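Local coordinates for isocitrate dehydrogenase [NAD] subunit 2, mitochondrial (Saccharomyces cerevisiae, PDB 3BLX), which belongs to the octameric mitochondrial enzyme that oxidises and decarboxylates isocitrate to 2-oxoglutarate with NAD+ in the citric acid cycle, and also binds mitochondrial mRNA leaders, at residues B[265-279]-B[297-309]. Numbering follows the deposited sequence.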
loop_
_atom_site.group_PDB
_atom_site.type_symbol
_atom_site.label_atom_id
_atom_site.label_comp_id
_atom_site.label_asym_id
_atom_site.label_seq_id
_atom_site.Cartn_x
_atom_site.Cartn_y
_atom_site.Cartn_z
ATOM N N THR B 265 -25.031 42.631 -12.847
ATOM C CA THR B 265 -24.630 43.065 -11.518
ATOM C C THR B 265 -23.378 43.941 -11.482
ATOM O O THR B 265 -22.297 43.542 -11.945
ATOM C CB THR B 265 -24.423 41.857 -10.597
ATOM O OG1 THR B 265 -25.606 41.046 -10.592
ATOM C CG2 THR B 265 -24.115 42.327 -9.185
ATOM N N PRO B 266 -23.529 45.142 -10.919
ATOM C CA PRO B 266 -22.486 46.134 -10.654
ATOM C C PRO B 266 -21.845 45.842 -9.305
ATOM O O PRO B 266 -22.466 45.185 -8.458
ATOM C CB PRO B 266 -23.260 47.455 -10.536
ATOM C CG PRO B 266 -24.705 47.097 -10.605
ATOM C CD PRO B 266 -24.856 45.619 -10.514
ATOM N N SER B 267 -20.633 46.341 -9.102
ATOM C CA SER B 267 -19.970 46.175 -7.836
ATOM C C SER B 267 -18.967 47.290 -7.650
ATOM O O SER B 267 -18.421 47.828 -8.620
ATOM C CB SER B 267 -19.287 44.801 -7.738
ATOM O OG SER B 267 -17.916 44.857 -8.099
ATOM N N ALA B 268 -18.745 47.642 -6.393
ATOM C CA ALA B 268 -17.827 48.693 -6.063
ATOM C C ALA B 268 -16.841 48.160 -5.038
ATOM O O ALA B 268 -17.207 47.414 -4.130
ATOM C CB ALA B 268 -18.570 49.858 -5.522
ATOM N N ASN B 269 -15.582 48.532 -5.196
ATOM C CA ASN B 269 -14.561 48.172 -4.243
ATOM C C ASN B 269 -13.980 49.414 -3.638
ATOM O O ASN B 269 -13.230 50.110 -4.280
ATOM C CB ASN B 269 -13.498 47.344 -4.938
ATOM C CG ASN B 269 -13.973 45.946 -5.226
ATOM O OD1 ASN B 269 -13.968 45.100 -4.348
ATOM N ND2 ASN B 269 -14.414 45.705 -6.446
ATOM N N ILE B 270 -14.353 49.705 -2.401
ATOM C CA ILE B 270 -14.036 50.998 -1.822
ATOM C C ILE B 270 -12.807 50.919 -0.941
ATOM O O ILE B 270 -12.729 50.054 -0.072
ATOM C CB ILE B 270 -15.231 51.578 -1.018
ATOM C CG1 ILE B 270 -16.252 52.214 -1.968
ATOM C CG2 ILE B 270 -14.769 52.625 -0.046
ATOM C CD1 ILE B 270 -16.921 51.237 -2.898
ATOM N N GLY B 271 -11.839 51.803 -1.191
ATOM C CA GLY B 271 -10.702 51.975 -0.305
ATOM C C GLY B 271 -10.686 53.334 0.370
ATOM O O GLY B 271 -11.526 54.174 0.093
ATOM N N HIS B 272 -9.711 53.554 1.247
ATOM C CA HIS B 272 -9.617 54.809 1.987
ATOM C C HIS B 272 -9.530 56.015 1.053
ATOM O O HIS B 272 -10.117 57.074 1.330
ATOM C CB HIS B 272 -8.438 54.786 2.970
ATOM C CG HIS B 272 -8.748 54.122 4.283
ATOM N ND1 HIS B 272 -9.559 54.701 5.239
ATOM C CD2 HIS B 272 -8.347 52.934 4.802
ATOM C CE1 HIS B 272 -9.643 53.899 6.286
ATOM N NE2 HIS B 272 -8.915 52.820 6.048
ATOM N N LYS B 273 -8.818 55.855 -0.060
ATOM C CA LYS B 273 -8.744 56.921 -1.052
ATOM C C LYS B 273 -9.133 56.444 -2.455
ATOM O O LYS B 273 -9.926 57.094 -3.138
ATOM C CB LYS B 273 -7.358 57.569 -1.045
ATOM C CG LYS B 273 -6.206 56.581 -1.010
ATOM C CD LYS B 273 -4.873 57.264 -1.314
ATOM C CE LYS B 273 -3.761 56.242 -1.533
ATOM N NZ LYS B 273 -2.530 56.875 -2.081
ATOM N N ILE B 274 -8.585 55.307 -2.878
ATOM C CA ILE B 274 -8.909 54.753 -4.199
ATOM C C ILE B 274 -10.208 53.944 -4.155
ATOM O O ILE B 274 -10.575 53.421 -3.108
ATOM C CB ILE B 274 -7.771 53.843 -4.764
ATOM C CG1 ILE B 274 -6.416 54.560 -4.781
ATOM C CG2 ILE B 274 -8.097 53.369 -6.154
ATOM C CD1 ILE B 274 -5.519 54.209 -3.596
ATOM N N SER B 275 -10.902 53.856 -5.285
ATOM C CA SER B 275 -12.099 53.023 -5.404
ATOM C C SER B 275 -12.258 52.517 -6.824
ATOM O O SER B 275 -12.249 53.287 -7.771
ATOM C CB SER B 275 -13.357 53.795 -4.995
ATOM O OG SER B 275 -13.419 53.982 -3.596
ATOM N N ILE B 276 -12.433 51.217 -6.970
ATOM C CA ILE B 276 -12.506 50.602 -8.279
ATOM C C ILE B 276 -13.894 50.048 -8.488
ATOM O O ILE B 276 -14.486 49.525 -7.563
ATOM C CB ILE B 276 -11.474 49.493 -8.379
ATOM C CG1 ILE B 276 -10.078 50.093 -8.197
ATOM C CG2 ILE B 276 -11.606 48.758 -9.682
ATOM C CD1 ILE B 276 -8.951 49.141 -8.489
ATOM N N PHE B 277 -14.421 50.177 -9.701
ATOM C CA PHE B 277 -15.800 49.812 -9.992
ATOM C C PHE B 277 -15.805 48.865 -11.142
ATOM O O PHE B 277 -15.123 49.099 -12.124
ATOM C CB PHE B 277 -16.610 51.064 -10.335
ATOM C CG PHE B 277 -16.685 52.044 -9.210
ATOM C CD1 PHE B 277 -17.822 52.124 -8.410
ATOM C CD2 PHE B 277 -15.598 52.863 -8.911
ATOM C CE1 PHE B 277 -17.889 53.033 -7.343
ATOM C CE2 PHE B 277 -15.650 53.780 -7.837
ATOM C CZ PHE B 277 -16.800 53.868 -7.060
ATOM N N GLU B 278 -16.562 47.784 -11.032
ATOM C CA GLU B 278 -16.469 46.716 -12.015
ATOM C C GLU B 278 -17.733 45.912 -12.114
ATOM O O GLU B 278 -18.496 45.823 -11.160
ATOM C CB GLU B 278 -15.317 45.772 -11.662
ATOM C CG GLU B 278 -15.316 45.234 -10.231
ATOM C CD GLU B 278 -14.223 44.166 -9.960
ATOM O OE1 GLU B 278 -13.740 43.505 -10.909
ATOM O OE2 GLU B 278 -13.849 43.978 -8.778
ATOM N N ALA B 279 -17.950 45.315 -13.278
ATOM C CA ALA B 279 -18.956 44.282 -13.394
ATOM C C ALA B 279 -18.366 43.015 -12.771
ATOM O O ALA B 279 -17.156 42.908 -12.642
ATOM C CB ALA B 279 -19.301 44.056 -14.838
ATOM N N ALA B 297 -24.059 45.783 -17.053
ATOM C CA ALA B 297 -23.354 45.579 -15.800
ATOM C C ALA B 297 -22.253 46.606 -15.653
ATOM O O ALA B 297 -22.168 47.289 -14.640
ATOM C CB ALA B 297 -22.796 44.191 -15.754
ATOM N N LEU B 298 -21.409 46.734 -16.672
ATOM C CA LEU B 298 -20.365 47.750 -16.619
ATOM C C LEU B 298 -20.963 49.178 -16.584
ATOM O O LEU B 298 -20.472 50.049 -15.861
ATOM C CB LEU B 298 -19.346 47.564 -17.753
ATOM C CG LEU B 298 -18.074 48.417 -17.654
ATOM C CD1 LEU B 298 -17.441 48.308 -16.278
ATOM C CD2 LEU B 298 -17.073 48.044 -18.716
ATOM N N LEU B 299 -22.032 49.409 -17.339
ATOM C CA LEU B 299 -22.713 50.716 -17.327
ATOM C C LEU B 299 -23.206 51.127 -15.944
ATOM O O LEU B 299 -23.059 52.284 -15.522
ATOM C CB LEU B 299 -23.895 50.707 -18.295
ATOM C CG LEU B 299 -23.789 51.468 -19.613
ATOM C CD1 LEU B 299 -22.364 51.836 -19.955
ATOM C CD2 LEU B 299 -24.458 50.653 -20.731
ATOM N N LEU B 300 -23.799 50.169 -15.243
ATOM C CA LEU B 300 -24.353 50.441 -13.935
ATOM C C LEU B 300 -23.260 50.680 -12.915
ATOM O O LEU B 300 -23.495 51.344 -11.913
ATOM C CB LEU B 300 -25.277 49.310 -13.492
ATOM C CG LEU B 300 -26.594 49.287 -14.259
ATOM C CD1 LEU B 300 -27.310 47.969 -14.120
ATOM C CD2 LEU B 300 -27.459 50.423 -13.763
ATOM N N SER B 301 -22.068 50.147 -13.173
ATOM C CA SER B 301 -20.928 50.404 -12.298
ATOM C C SER B 301 -20.445 51.812 -12.556
ATOM O O SER B 301 -19.854 52.438 -11.683
ATOM C CB SER B 301 -19.780 49.416 -12.541
ATOM O OG SER B 301 -20.211 48.069 -12.479
ATOM N N SER B 302 -20.687 52.294 -13.774
ATOM C CA SER B 302 -20.367 53.670 -14.154
ATOM C C SER B 302 -21.207 54.608 -13.309
ATOM O O SER B 302 -20.708 55.586 -12.754
ATOM C CB SER B 302 -20.696 53.926 -15.626
ATOM O OG SER B 302 -20.330 52.836 -16.432
ATOM N N VAL B 303 -22.495 54.298 -13.230
ATOM C CA VAL B 303 -23.396 55.035 -12.375
ATOM C C VAL B 303 -22.864 55.103 -10.955
ATOM O O VAL B 303 -22.791 56.179 -10.369
ATOM C CB VAL B 303 -24.765 54.377 -12.323
ATOM C CG1 VAL B 303 -25.680 55.194 -11.472
ATOM C CG2 VAL B 303 -25.313 54.236 -13.706
ATOM N N MET B 304 -22.505 53.951 -10.396
ATOM C CA MET B 304 -21.981 53.911 -9.038
ATOM C C MET B 304 -20.733 54.769 -8.902
ATOM O O MET B 304 -20.514 55.405 -7.873
ATOM C CB MET B 304 -21.648 52.480 -8.616
ATOM C CG MET B 304 -22.821 51.523 -8.533
ATOM S SD MET B 304 -22.337 49.896 -7.858
ATOM C CE MET B 304 -22.159 50.344 -6.137
ATOM N N MET B 305 -19.910 54.765 -9.945
ATOM C CA MET B 305 -18.687 55.560 -9.974
ATOM C C MET B 305 -19.000 57.067 -10.023
ATOM O O MET B 305 -18.458 57.856 -9.239
ATOM C CB MET B 305 -17.818 55.147 -11.154
ATOM C CG MET B 305 -16.464 55.812 -11.168
ATOM S SD MET B 305 -15.523 55.470 -12.645
ATOM C CE MET B 305 -16.683 55.941 -13.943
ATOM N N LEU B 306 -19.883 57.462 -10.939
ATOM C CA LEU B 306 -20.346 58.849 -11.015
ATOM C C LEU B 306 -20.798 59.314 -9.636
ATOM O O LEU B 306 -20.242 60.258 -9.075
ATOM C CB LEU B 306 -21.482 58.980 -12.038
ATOM C CG LEU B 306 -21.173 59.408 -13.490
ATOM C CD1 LEU B 306 -19.701 59.327 -13.851
ATOM C CD2 LEU B 306 -22.024 58.623 -14.489
ATOM N N ASN B 307 -21.791 58.622 -9.087
ATOM C CA ASN B 307 -22.297 58.916 -7.748
ATOM C C ASN B 307 -21.212 59.001 -6.683
ATOM O O ASN B 307 -21.376 59.680 -5.684
ATOM C CB ASN B 307 -23.344 57.889 -7.317
ATOM C CG ASN B 307 -24.710 58.170 -7.901
ATOM O OD1 ASN B 307 -25.165 59.314 -7.915
ATOM N ND2 ASN B 307 -25.378 57.126 -8.388
ATOM N N HIS B 308 -20.109 58.303 -6.877
ATOM C CA HIS B 308 -19.056 58.316 -5.873
ATOM C C HIS B 308 -18.214 59.578 -6.060
ATOM O O HIS B 308 -17.536 60.050 -5.127
ATOM C CB HIS B 308 -18.221 57.024 -5.953
ATOM C CG HIS B 308 -17.000 57.026 -5.081
ATOM N ND1 HIS B 308 -15.721 56.955 -5.593
ATOM C CD2 HIS B 308 -16.860 57.093 -3.739
ATOM C CE1 HIS B 308 -14.844 56.977 -4.606
ATOM N NE2 HIS B 308 -15.510 57.061 -3.468
ATOM N N MET B 309 -18.299 60.130 -7.271
ATOM C CA MET B 309 -17.519 61.297 -7.656
ATOM C C MET B 309 -18.288 62.594 -7.410
ATOM O O MET B 309 -17.687 63.654 -7.238
ATOM C CB MET B 309 -17.070 61.186 -9.118
ATOM C CG MET B 309 -15.920 60.215 -9.329
ATOM S SD MET B 309 -15.319 60.133 -11.022
ATOM C CE MET B 309 -16.838 59.789 -11.881
#
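The Phe277 ring is the main bump, fitting against Met305 and His308 where a beta-hairpin packs against a helix in the isocitrate/isopropylmalate dehydrogenase fold. The hairpin, strands 266-271 and 275-279, belongs to the central mixed sheet, and helix 297-309 packs on one face of it. The helix runs nearly antiparallel to strand 275-279, at 156°. With CG anti to the carbonyl carbon (chi1 -62°), the Phe277 ring projects into a hollow lined by Ser301, Met304, Met305 and His308. Met305 CA sits over the centre of one ring face, 3.7 Å from the centroid, as a CH-pi contact. His308 closes the far end: its ND1 meets the ring edge at Phe277 CZ, 3.6 Å away. With an alanine here in place of Phe277, a gap is likely to open between these four helix residues and the strand, and the His308 ring would probably lose a neighbour that limits its turning. His308 is also held by a hydrogen bond from NE2 to Gly9 O. A second bump, Pro266, fits between Leu300, Ser301 and Met304, with its CG 3.7 Å from Leu300 CB. Small residues let this end of the helix come close to the hairpin: Ala279 CB and Ala297 CB meet at 3.6 Å. Met304 reaches along the first strand. A bend at chi3 (75°) brings its CE to 3.7 Å from Ala268 CB, while its SD rests against Pro266 CB.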